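Local coordinates for AclR protein (Streptomyces galilaeus, PDB 2GEY) that probably acts as a hydroxylase in the biosynthesis of aromatic polyketide antibiotics and has the alpha+beta barrel fold of the SnoaL family, at residues 5-10 with 66-71; 11-16 with 23-28; 33-38 with 42-47; 106-109 with 114-117. All blocks are in the same frame, centred on the assembly; numbering follows the deposited sequence.

Helix 3-18 runs through two of the contacts: its first half meets strand 62-71 in contact 1, and its second half meets helix 23-26 in contact 2, with centres about 13 Å apart. Contact 4, the hairpin 106-109 with 114-117, packs against the same helix, where Cys10 SG is 3.6 Å from Phe109 CZ and Met13 SD 4.0 Å from Leu107 CD1. Contact 3 borders the hairpin through strand 33-37, the sheet neighbour of strand 113-122, with Tyr36 N 2.7 Å from His117 O; its centre is about 21 Å from that of contact 1. Bound glycerol, probably from crystallisation, comes within about 4 Å of the side chains of Met13 and of Leu107, which may mark a pocket.

Contact 1 of 4, residues 5-10 with 66-71; sequences ERKALC and KSIMAE
Lys7 lays its aliphatic chain over Ile68 and Ala70, joining helix 3-18 to strand 62-71, an outermost strand of the sheet within the chain, in this alpha+beta barrel of the NTF2 clan. The close part is entirely apolar. CB and CG of Lys7 bear on the end of the isoleucine, with Lys7 CB 3.9 Å from Ile68 CD1, while CG also meets the methyl of Ala70, at 3.8 Å between Lys7 CG and Ala70 CB. Lys7 CD lies between the two side chains, 4.0 Å from both Ala70 CB and Ile68 CG1. Ile68 presents this branch because its CG1 is turned anti to the backbone N (chi1 -176°), which sends CD1 out toward the helix. Leu11, one turn further along the helix than Lys7, extends the apolar packing on Ile68.

Beyond CD the character changes. The lysine chain bends at chi3 (-72°), carrying the ammonium group away from the methyls to the watery side of the contact. Its strongest polar partner there belongs to another chain: Lys7 NZ pairs with Glu71 OE2 of the second subunit in an intersubunit salt bridge. The two copies exchange this bridge reciprocally; Ala70 N also bonds to Glu71 OE1 of the second subunit, and Glu71 OE1 to Ala70 N of that subunit. The lysine that packs on its own strand thus also ties the strand edge to the dimer partner. On the wet side a water links the segments, accepting from Lys7 NZ at 3.1 Å and donating to Ile68 O at 2.9 Å.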
loop_
_atom_site.group_PDB
_atom_site.type_symbol
_atom_site.label_atom_id
_atom_site.label_comp_id
_atom_site.label_asym_id
_atom_site.label_seq_id
_atom_site.Cartn_x
_atom_site.Cartn_y
_atom_site.Cartn_z
ATOM N N GLU A 5 24.918 -0.156 3.945
ATOM C CA GLU A 5 25.011 0.843 5.008
ATOM C C GLU A 5 23.728 1.651 5.136
ATOM O O GLU A 5 23.285 1.956 6.249
ATOM C CB GLU A 5 26.201 1.767 4.763
ATOM C CG GLU A 5 27.518 1.045 5.019
ATOM C CD GLU A 5 28.704 1.624 4.277
ATOM O OE1 GLU A 5 28.557 2.608 3.505
ATOM O OE2 GLU A 5 29.802 1.076 4.500
ATOM N N ARG A 6 23.127 2.003 4.003
ATOM C CA ARG A 6 21.879 2.762 4.026
ATOM C C ARG A 6 20.732 1.917 4.595
ATOM O O ARG A 6 19.910 2.433 5.356
ATOM C CB ARG A 6 21.550 3.338 2.653
ATOM C CG ARG A 6 22.529 4.440 2.249
ATOM C CD ARG A 6 22.177 5.074 0.927
ATOM N NE ARG A 6 22.562 4.256 -0.220
ATOM C CZ ARG A 6 23.786 4.210 -0.751
ATOM N NH1 ARG A 6 24.783 4.918 -0.248
ATOM N NH2 ARG A 6 24.020 3.432 -1.802
ATOM N N LYS A 7 20.686 0.631 4.256
ATOM C CA LYS A 7 19.729 -0.289 4.902
ATOM C C LYS A 7 19.922 -0.302 6.417
ATOM O O LYS A 7 18.956 -0.176 7.180
ATOM C CB LYS A 7 19.834 -1.699 4.331
ATOM C CG LYS A 7 19.277 -1.784 2.919
ATOM C CD LYS A 7 19.111 -3.221 2.425
ATOM C CE LYS A 7 20.432 -3.900 2.117
ATOM N NZ LYS A 7 20.202 -5.173 1.335
ATOM N N ALA A 8 21.170 -0.418 6.857
ATOM C CA ALA A 8 21.472 -0.421 8.293
ATOM C C ALA A 8 20.992 0.858 8.963
ATOM O O ALA A 8 20.416 0.814 10.054
ATOM C CB ALA A 8 22.966 -0.627 8.528
ATOM N N LEU A 9 21.207 2.010 8.324
ATOM C CA LEU A 9 20.742 3.277 8.903
ATOM C C LEU A 9 19.216 3.303 8.999
ATOM O O LEU A 9 18.652 3.720 10.009
ATOM C CB LEU A 9 21.251 4.471 8.098
ATOM C CG LEU A 9 22.756 4.734 8.258
ATOM C CD1 LEU A 9 23.256 5.669 7.173
ATOM C CD2 LEU A 9 23.063 5.279 9.660
ATOM N N CYS A 10 18.539 2.823 7.963
ATOM C CA CYS A 10 17.068 2.738 8.003
ATOM C C CYS A 10 16.579 1.834 9.137
ATOM O O CYS A 10 15.586 2.129 9.803
ATOM C CB CYS A 10 16.522 2.250 6.660
ATOM S SG CYS A 10 16.729 3.473 5.354
ATOM N N LYS A 66 8.830 -6.282 7.188
ATOM C CA LYS A 66 8.498 -7.465 6.396
ATOM C C LYS A 66 9.454 -7.630 5.225
ATOM O O LYS A 66 9.756 -8.756 4.791
ATOM C CB LYS A 66 7.065 -7.367 5.875
ATOM C CG LYS A 66 5.992 -7.177 6.948
ATOM C CD LYS A 66 5.974 -8.278 7.994
ATOM C CE LYS A 66 5.583 -9.617 7.437
ATOM N NZ LYS A 66 5.352 -10.632 8.533
ATOM N N SER A 67 9.894 -6.508 4.672
ATOM C CA SER A 67 10.874 -6.533 3.596
ATOM C C SER A 67 11.635 -5.218 3.549
ATOM O O SER A 67 11.117 -4.174 3.923
ATOM C CB SER A 67 10.205 -6.803 2.239
ATOM O OG SER A 67 9.705 -5.608 1.657
ATOM N N ILE A 68 12.882 -5.302 3.101
ATOM C CA ILE A 68 13.725 -4.129 2.913
ATOM C C ILE A 68 14.457 -4.292 1.577
ATOM O O ILE A 68 14.845 -5.402 1.201
ATOM C CB ILE A 68 14.670 -3.883 4.128
ATOM C CG1 ILE A 68 15.471 -2.602 3.929
ATOM C CG2 ILE A 68 15.600 -5.078 4.399
ATOM C CD1 ILE A 68 16.093 -2.080 5.216
ATOM N N MET A 69 14.570 -3.198 0.836
ATOM C CA MET A 69 15.162 -3.224 -0.482
ATOM C C MET A 69 15.952 -1.948 -0.651
ATOM O O MET A 69 15.570 -0.922 -0.108
ATOM C CB MET A 69 14.050 -3.291 -1.526
ATOM C CG MET A 69 14.509 -3.451 -2.940
ATOM S SD MET A 69 13.105 -3.527 -4.079
ATOM C CE MET A 69 12.132 -4.819 -3.301
ATOM N N ALA A 70 17.056 -2.024 -1.387
ATOM C CA ALA A 70 17.879 -0.854 -1.663
ATOM C C ALA A 70 18.385 -0.879 -3.097
ATOM O O ALA A 70 18.729 -1.943 -3.625
ATOM C CB ALA A 70 19.038 -0.791 -0.704
ATOM N N GLU A 71 18.415 0.298 -3.713
ATOM C CA GLU A 71 18.990 0.481 -5.042
ATOM C C GLU A 71 19.432 1.929 -5.153
ATOM O O GLU A 71 18.742 2.834 -4.671
ATOM C CB GLU A 71 17.980 0.147 -6.144
ATOM C CG GLU A 71 18.614 -0.017 -7.538
ATOM C CD GLU A 71 17.614 -0.391 -8.638
ATOM O OE1 GLU A 71 16.409 -0.212 -8.441
ATOM O OE2 GLU A 71 18.045 -0.875 -9.714
HETATM O O HOH W 1 17.466 -6.572 0.840
#

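Contact 2 of 4, residues 11-16 with 23-28; sequences LEMVAA and SGIIKH
Met13 of helix 3-18 packs against both Ile25 and His28. Its CB meets nothing across the segments, and contact starts at CG, which is set anti to the carbonyl carbon (chi1 -64°) and comes against the imidazole, with Met13 CG 3.6 Å from His28 CD2 and approaching the ring obliquely. SD follows, with Met13 SD 4.0 Å from His28 CB; the sulfur is 5.0 Å from the centroid of the His28 ring and 49° off its normal, a slanting sulfur-aromatic approach. A bend at chi3 (86°) then swings the terminal methyl to the isoleucine, where Met13 CE touches Ile25 O at 3.6 Å and Ile25 CG2 at 3.8 Å. The methionine thus crosses Ile25 at about a right angle but runs alongside the histidine in the opposite sense.

One turn later Ala16 makes the second close point. Its methyl packs on the backbone of Gly24, at 3.6 Å between Ala16 CB and Gly24 C, and on Ile25 CG1. A glycine lets the two helices come this near, their CA atoms at Ala16 and Gly24 being 5.2 Å apart.

This is a buried packing of two consecutive helices, with no hydrogen bond across it. Ile25 also rests on Trp17 of helix 3-18 and on Met51 of helix 44-57, His28 is joined through its backbone to Val114 of strand 113-122, and on helix 3-18 Leu11 and Val14 pack against strands 62-71 and 74-84.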
loop_
_atom_site.group_PDB
_atom_site.type_symbol
_atom_site.label_atom_id
_atom_site.label_comp_id
_atom_site.label_asym_id
_atom_site.label_seq_id
_atom_site.Cartn_x
_atom_site.Cartn_y
_atom_site.Cartn_z
ATOM N N LEU A 11 17.281 0.744 9.373
ATOM C CA LEU A 11 16.898 -0.152 10.458
ATOM C C LEU A 11 17.175 0.462 11.827
ATOM O O LEU A 11 16.517 0.121 12.808
ATOM C CB LEU A 11 17.568 -1.510 10.284
ATOM C CG LEU A 11 17.094 -2.279 9.040
ATOM C CD1 LEU A 11 17.857 -3.568 8.905
ATOM C CD2 LEU A 11 15.592 -2.573 9.102
ATOM N N GLU A 12 18.110 1.406 11.890
ATOM C CA GLU A 12 18.310 2.175 13.121
ATOM C C GLU A 12 17.152 3.121 13.389
ATOM O O GLU A 12 16.772 3.340 14.547
ATOM C CB GLU A 12 19.648 2.926 13.095
ATOM C CG GLU A 12 20.849 1.999 13.233
ATOM C CD GLU A 12 20.720 1.055 14.400
ATOM O OE1 GLU A 12 20.874 1.509 15.557
ATOM O OE2 GLU A 12 20.436 -0.145 14.163
ATOM N N MET A 13 16.598 3.686 12.324
ATOM C CA MET A 13 15.398 4.494 12.424
ATOM C C MET A 13 14.200 3.647 12.881
ATOM O O MET A 13 13.443 4.068 13.744
ATOM C CB MET A 13 15.134 5.200 11.094
ATOM C CG MET A 13 16.229 6.176 10.735
ATOM S SD MET A 13 16.024 6.870 9.081
ATOM C CE MET A 13 14.937 8.226 9.426
ATOM N N VAL A 14 14.063 2.440 12.339
ATOM C CA VAL A 14 13.052 1.485 12.832
ATOM C C VAL A 14 13.273 1.191 14.327
ATOM O O VAL A 14 12.329 1.215 15.131
ATOM C CB VAL A 14 13.061 0.167 12.006
ATOM C CG1 VAL A 14 12.142 -0.875 12.621
ATOM C CG2 VAL A 14 12.646 0.424 10.555
ATOM N N ALA A 15 14.520 0.940 14.708
ATOM C CA ALA A 15 14.834 0.651 16.109
ATOM C C ALA A 15 14.438 1.821 17.008
ATOM O O ALA A 15 13.931 1.601 18.101
ATOM C CB ALA A 15 16.296 0.324 16.286
ATOM N N ALA A 16 14.654 3.053 16.533
ATOM C CA ALA A 16 14.263 4.258 17.256
ATOM C C ALA A 16 12.752 4.297 17.495
ATOM O O ALA A 16 12.308 4.567 18.613
ATOM C CB ALA A 16 14.718 5.507 16.512
ATOM N N SER A 23 13.531 11.420 18.585
ATOM C CA SER A 23 14.793 12.116 18.314
ATOM C C SER A 23 15.756 11.229 17.522
ATOM O O SER A 23 16.524 11.721 16.695
ATOM C CB SER A 23 15.465 12.578 19.620
ATOM O OG SER A 23 16.151 11.507 20.251
ATOM N N GLY A 24 15.705 9.919 17.776
ATOM C CA GLY A 24 16.544 8.929 17.091
ATOM C C GLY A 24 16.172 8.679 15.644
ATOM O O GLY A 24 16.935 8.071 14.896
ATOM N N ILE A 25 14.986 9.138 15.246
ATOM C CA ILE A 25 14.576 9.102 13.854
ATOM C C ILE A 25 15.003 10.407 13.178
ATOM O O ILE A 25 15.698 10.399 12.160
ATOM C CB ILE A 25 13.040 8.950 13.741
ATOM C CG1 ILE A 25 12.571 7.680 14.457
ATOM C CG2 ILE A 25 12.592 8.959 12.287
ATOM C CD1 ILE A 25 11.143 7.723 14.837
ATOM N N ILE A 26 14.604 11.533 13.759
ATOM C CA ILE A 26 14.786 12.835 13.123
ATOM C C ILE A 26 16.273 13.217 13.001
ATOM O O ILE A 26 16.653 14.024 12.147
ATOM C CB ILE A 26 13.937 13.913 13.862
ATOM C CG1 ILE A 26 12.445 13.615 13.648
ATOM C CG2 ILE A 26 14.269 15.314 13.379
ATOM C CD1 ILE A 26 11.524 14.198 14.694
ATOM N N LYS A 27 17.120 12.625 13.841
ATOM C CA LYS A 27 18.562 12.914 13.767
ATOM C C LYS A 27 19.174 12.496 12.426
ATOM O O LYS A 27 20.254 12.960 12.063
ATOM C CB LYS A 27 19.316 12.238 14.913
ATOM C CG LYS A 27 19.340 10.738 14.854
ATOM C CD LYS A 27 19.970 10.140 16.099
ATOM C CE LYS A 27 21.468 10.235 16.080
ATOM N NZ LYS A 27 22.069 9.391 17.158
ATOM N N HIS A 28 18.488 11.614 11.703
ATOM C CA HIS A 28 18.968 11.128 10.410
ATOM C C HIS A 28 18.421 11.929 9.239
ATOM O O HIS A 28 18.793 11.682 8.087
ATOM C CB HIS A 28 18.600 9.661 10.246
ATOM C CG HIS A 28 19.292 8.765 11.218
ATOM N ND1 HIS A 28 20.654 8.551 11.185
ATOM C CD2 HIS A 28 18.823 8.054 12.271
ATOM C CE1 HIS A 28 20.988 7.721 12.158
ATOM N NE2 HIS A 28 19.897 7.412 12.837
#

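Contact 3 of 4, residues 33-38 with 42-47; sequences IVHYSE and VSSADM
With CG of His35 anti to its carbonyl carbon (chi1 -51°) and CG of Met47 anti to its backbone N (chi1 -173°), the imidazole and the methionine meet where strand 33-37 faces the capped start of helix 44-57. Ser43 is the N-cap, its OG accepting from Asp46 N at 3.0 Å, and the residues around it link strand to helix. Met47 CG sits over the middle of the ring in a CH-pi contact, 4.0 Å from the centroid of His35 and 11° off its normal. On the opposite face lies CG1 of Ile33, toward the rim. At the edge, in plane, His35 NE2 and Ser44 OG share a hydrogen bond of 3.1 Å. ND1 bonds to ND1 of His117, so both ring nitrogens are held and the ring's rotation is set.

Before the cap, Val42 N donates to His35 O at 2.8 Å, and Val42 CG2 packs on Ser37 CB. Two waters add bridges between strand and turn. One donates to Ile33 O and lies 2.6 Å from Ser44 OG; the other accepts from His35 N at 3.0 Å and donates to Val42 O.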
loop_
_atom_site.group_PDB
_atom_site.type_symbol
_atom_site.label_atom_id
_atom_site.label_comp_id
_atom_site.label_asym_id
_atom_site.label_seq_id
_atom_site.Cartn_x
_atom_site.Cartn_y
_atom_site.Cartn_z
ATOM N N ILE A 33 15.326 18.036 4.109
ATOM C CA ILE A 33 14.450 16.919 3.817
ATOM C C ILE A 33 13.076 17.373 3.320
ATOM O O ILE A 33 12.518 18.381 3.791
ATOM C CB ILE A 33 14.283 15.996 5.054
ATOM C CG1 ILE A 33 13.576 14.695 4.665
ATOM C CG2 ILE A 33 13.528 16.713 6.180
ATOM C CD1 ILE A 33 13.634 13.641 5.744
ATOM N N VAL A 34 12.561 16.650 2.329
ATOM C CA VAL A 34 11.186 16.811 1.868
ATOM C C VAL A 34 10.423 15.507 2.094
ATOM O O VAL A 34 10.922 14.412 1.796
ATOM C CB VAL A 34 11.130 17.196 0.376
ATOM C CG1 VAL A 34 9.694 17.415 -0.071
ATOM C CG2 VAL A 34 11.946 18.432 0.131
ATOM N N HIS A 35 9.222 15.628 2.640
ATOM C CA HIS A 35 8.348 14.491 2.873
ATOM C C HIS A 35 7.179 14.538 1.904
ATOM O O HIS A 35 6.590 15.601 1.693
ATOM C CB HIS A 35 7.785 14.513 4.290
ATOM C CG HIS A 35 8.816 14.680 5.361
ATOM N ND1 HIS A 35 9.479 13.613 5.927
ATOM C CD2 HIS A 35 9.260 15.783 6.003
ATOM C CE1 HIS A 35 10.305 14.057 6.855
ATOM N NE2 HIS A 35 10.190 15.369 6.923
ATOM N N TYR A 36 6.836 13.387 1.338
ATOM C CA TYR A 36 5.690 13.262 0.454
ATOM C C TYR A 36 4.745 12.169 0.940
ATOM O O TYR A 36 5.178 11.108 1.403
ATOM C CB TYR A 36 6.123 12.918 -0.971
ATOM C CG TYR A 36 7.265 13.738 -1.517
ATOM C CD1 TYR A 36 8.577 13.320 -1.347
ATOM C CD2 TYR A 36 7.040 14.905 -2.227
ATOM C CE1 TYR A 36 9.636 14.048 -1.851
ATOM C CE2 TYR A 36 8.098 15.642 -2.738
ATOM C CZ TYR A 36 9.394 15.194 -2.553
ATOM O OH TYR A 36 10.460 15.912 -3.052
ATOM N N SER A 37 3.451 12.430 0.806
ATOM C CA SER A 37 2.425 11.439 1.067
ATOM C C SER A 37 1.248 11.699 0.130
ATOM O O SER A 37 0.787 12.837 0.014
ATOM C CB SER A 37 1.989 11.522 2.531
ATOM O OG SER A 37 1.041 10.512 2.820
ATOM N N GLU A 38 0.790 10.652 -0.552
ATOM C CA GLU A 38 -0.270 10.756 -1.550
ATOM C C GLU A 38 0.069 11.791 -2.631
ATOM O O GLU A 38 -0.796 12.531 -3.100
ATOM C CB GLU A 38 -1.620 11.049 -0.878
ATOM C CG GLU A 38 -1.970 10.040 0.211
ATOM C CD GLU A 38 -3.373 10.211 0.767
ATOM O OE1 GLU A 38 -4.061 11.167 0.357
ATOM O OE2 GLU A 38 -3.784 9.380 1.604
ATOM N N VAL A 42 4.425 17.136 2.530
ATOM C CA VAL A 42 4.021 17.320 3.911
ATOM C C VAL A 42 5.175 18.031 4.615
ATOM O O VAL A 42 6.325 17.586 4.538
ATOM C CB VAL A 42 3.756 15.959 4.583
ATOM C CG1 VAL A 42 3.408 16.131 6.060
ATOM C CG2 VAL A 42 2.642 15.227 3.853
ATOM N N SER A 43 4.888 19.132 5.299
ATOM C CA SER A 43 5.947 19.875 5.990
ATOM C C SER A 43 6.567 19.022 7.097
ATOM O O SER A 43 5.902 18.167 7.673
ATOM C CB SER A 43 5.407 21.184 6.578
ATOM O OG SER A 43 4.573 20.923 7.688
ATOM N N SER A 44 7.843 19.252 7.388
ATOM C CA SER A 44 8.508 18.549 8.486
ATOM C C SER A 44 7.796 18.828 9.810
ATOM O O SER A 44 7.670 17.941 10.649
ATOM C CB SER A 44 9.979 18.951 8.586
ATOM O OG SER A 44 10.746 18.343 7.565
ATOM N N ALA A 45 7.324 20.061 9.975
ATOM C CA ALA A 45 6.554 20.449 11.160
ATOM C C ALA A 45 5.322 19.566 11.323
ATOM O O ALA A 45 5.056 19.057 12.411
ATOM C CB ALA A 45 6.149 21.907 11.076
ATOM N N ASP A 46 4.583 19.367 10.234
ATOM C CA ASP A 46 3.383 18.542 10.274
ATOM C C ASP A 46 3.738 17.068 10.462
ATOM O O ASP A 46 3.041 16.346 11.172
ATOM C CB ASP A 46 2.547 18.734 9.003
ATOM C CG ASP A 46 1.844 20.094 8.960
ATOM O OD1 ASP A 46 1.994 20.891 9.909
ATOM O OD2 ASP A 46 1.142 20.364 7.971
ATOM N N MET A 47 4.824 16.631 9.831
ATOM C CA MET A 47 5.270 15.247 9.961
ATOM C C MET A 47 5.590 14.922 11.419
ATOM O O MET A 47 5.122 13.915 11.957
ATOM C CB MET A 47 6.500 15.011 9.086
ATOM C CG MET A 47 6.956 13.559 9.022
ATOM S SD MET A 47 5.701 12.402 8.424
ATOM C CE MET A 47 5.067 13.277 7.007
HETATM O O HOH W 2 10.434 19.300 5.169
HETATM O O HOH W 3 8.481 18.425 3.299
#

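Contact 4 of 4, residues 106-109 with 114-117; sequences ELRF and VVEH
Backbone bonds tie Arg108 to its opposite strand. Arg108 N donates to Glu116 O at 2.9 Å, and Arg108 O receives Val115 N at 2.8 Å, together with a weak, longer bond from Glu116 N. CA-H...O contacts fill in around them, such as His117 CA to Glu106 O at 3.4 Å.

Arg108 and Glu116 form a salt bridge on their shared face of the sheet. Arg108 NE meets Glu116 OE1 at 2.8 Å, in the guanidinium plane and on the oxygen's anti lone pair, while NH2 adds a weak bond to the same oxygen, with guanidinium and carboxylate planes 81° apart. A bend at chi3 (77°) turns the guanidinium toward this carboxylate, and Val115 CG2 lies over one of its faces, toward the rim. Glu116 OE2 is bonded to Tyr36 OH, so both carboxylate oxygens are engaged.

Strands 98-110 and 113-122 form an antiparallel hairpin interrupted by a classic beta bulge, in which Val115 and Glu116 both face Arg108 and the register shifts by one.

Apolar contacts occupy the face of Leu107, Phe109 and Val114, where Leu107 and Phe109 also touch Cys10 of helix 3-18. Val114 CG2 lies over the Phe109 ring in a CH-pi contact, 4.1 Å from its centroid. Leu107 was modelled in two conformers; in one of them Leu107 CD2 comes 3.8 Å from Val114 CG1.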
loop_
_atom_site.group_PDB
_atom_site.type_symbol
_atom_site.label_atom_id
_atom_site.label_comp_id
_atom_site.label_asym_id
_atom_site.label_seq_id
_atom_site.Cartn_x
_atom_site.Cartn_y
_atom_site.Cartn_z
ATOM N N GLU A 106 9.773 4.900 1.738
ATOM C CA GLU A 106 10.876 4.980 0.801
ATOM C C GLU A 106 11.698 6.197 1.180
ATOM O O GLU A 106 11.144 7.271 1.413
ATOM C CB GLU A 106 10.362 5.060 -0.638
ATOM C CG GLU A 106 11.448 5.038 -1.701
ATOM C CD GLU A 106 10.907 5.135 -3.115
ATOM O OE1 GLU A 106 9.674 4.999 -3.322
ATOM O OE2 GLU A 106 11.729 5.332 -4.037
ATOM N N LEU A 107 13.016 6.022 1.227
ATOM C CA LEU A 107 13.935 7.068 1.665
ATOM C C LEU A 107 15.066 7.230 0.662
ATOM O O LEU A 107 15.581 6.240 0.146
ATOM C CB LEU A 107 14.534 6.717 3.031
ATOM C CG LEU A 107 13.594 6.557 4.231
ATOM C CD1 LEU A 107 14.415 6.263 5.469
ATOM C CD2 LEU A 107 12.729 7.787 4.447
ATOM N N ARG A 108 15.443 8.475 0.384
ATOM C CA ARG A 108 16.605 8.767 -0.451
ATOM C C ARG A 108 17.639 9.490 0.409
ATOM O O ARG A 108 17.297 10.428 1.143
ATOM C CB ARG A 108 16.233 9.619 -1.674
ATOM C CG ARG A 108 17.401 9.782 -2.648
ATOM C CD ARG A 108 16.991 10.436 -3.935
ATOM N NE ARG A 108 16.817 11.872 -3.783
ATOM C CZ ARG A 108 17.802 12.770 -3.827
ATOM N NH1 ARG A 108 19.074 12.407 -3.972
ATOM N NH2 ARG A 108 17.509 14.055 -3.702
ATOM N N PHE A 109 18.896 9.057 0.296
ATOM C CA PHE A 109 19.995 9.561 1.121
ATOM C C PHE A 109 20.962 10.420 0.330
ATOM O O PHE A 109 21.240 10.138 -0.833
ATOM C CB PHE A 109 20.805 8.396 1.700
ATOM C CG PHE A 109 20.108 7.666 2.811
ATOM C CD1 PHE A 109 19.110 6.742 2.527
ATOM C CD2 PHE A 109 20.451 7.906 4.141
ATOM C CE1 PHE A 109 18.451 6.075 3.550
ATOM C CE2 PHE A 109 19.807 7.233 5.168
ATOM C CZ PHE A 109 18.800 6.321 4.866
ATOM N N VAL A 114 18.788 11.581 5.273
ATOM C CA VAL A 114 17.597 11.418 4.443
ATOM C C VAL A 114 17.194 12.786 3.872
ATOM O O VAL A 114 16.930 13.720 4.632
ATOM C CB VAL A 114 16.428 10.829 5.256
ATOM C CG1 VAL A 114 15.183 10.680 4.395
ATOM C CG2 VAL A 114 16.835 9.488 5.863
ATOM N N VAL A 115 17.145 12.895 2.544
ATOM C CA VAL A 115 16.738 14.134 1.868
ATOM C C VAL A 115 15.322 14.089 1.268
ATOM O O VAL A 115 14.710 15.144 0.986
ATOM C CB VAL A 115 17.750 14.546 0.775
ATOM C CG1 VAL A 115 19.093 14.877 1.397
ATOM C CG2 VAL A 115 17.882 13.468 -0.291
ATOM N N GLU A 116 14.816 12.879 1.048
ATOM C CA GLU A 116 13.450 12.682 0.579
ATOM C C GLU A 116 12.860 11.461 1.247
ATOM O O GLU A 116 13.547 10.443 1.423
ATOM C CB GLU A 116 13.391 12.510 -0.946
ATOM C CG GLU A 116 13.678 13.783 -1.726
ATOM C CD GLU A 116 13.455 13.620 -3.218
ATOM O OE1 GLU A 116 14.278 12.945 -3.868
ATOM O OE2 GLU A 116 12.472 14.190 -3.749
ATOM N N HIS A 117 11.575 11.571 1.577
ATOM C CA HIS A 117 10.845 10.528 2.267
ATOM C C HIS A 117 9.446 10.417 1.652
ATOM O O HIS A 117 8.708 11.399 1.629
ATOM C CB HIS A 117 10.800 10.884 3.761
ATOM C CG HIS A 117 9.788 10.119 4.549
ATOM N ND1 HIS A 117 8.938 10.727 5.448
ATOM C CD2 HIS A 117 9.481 8.800 4.573
ATOM C CE1 HIS A 117 8.156 9.815 5.996
ATOM N NE2 HIS A 117 8.464 8.638 5.485
#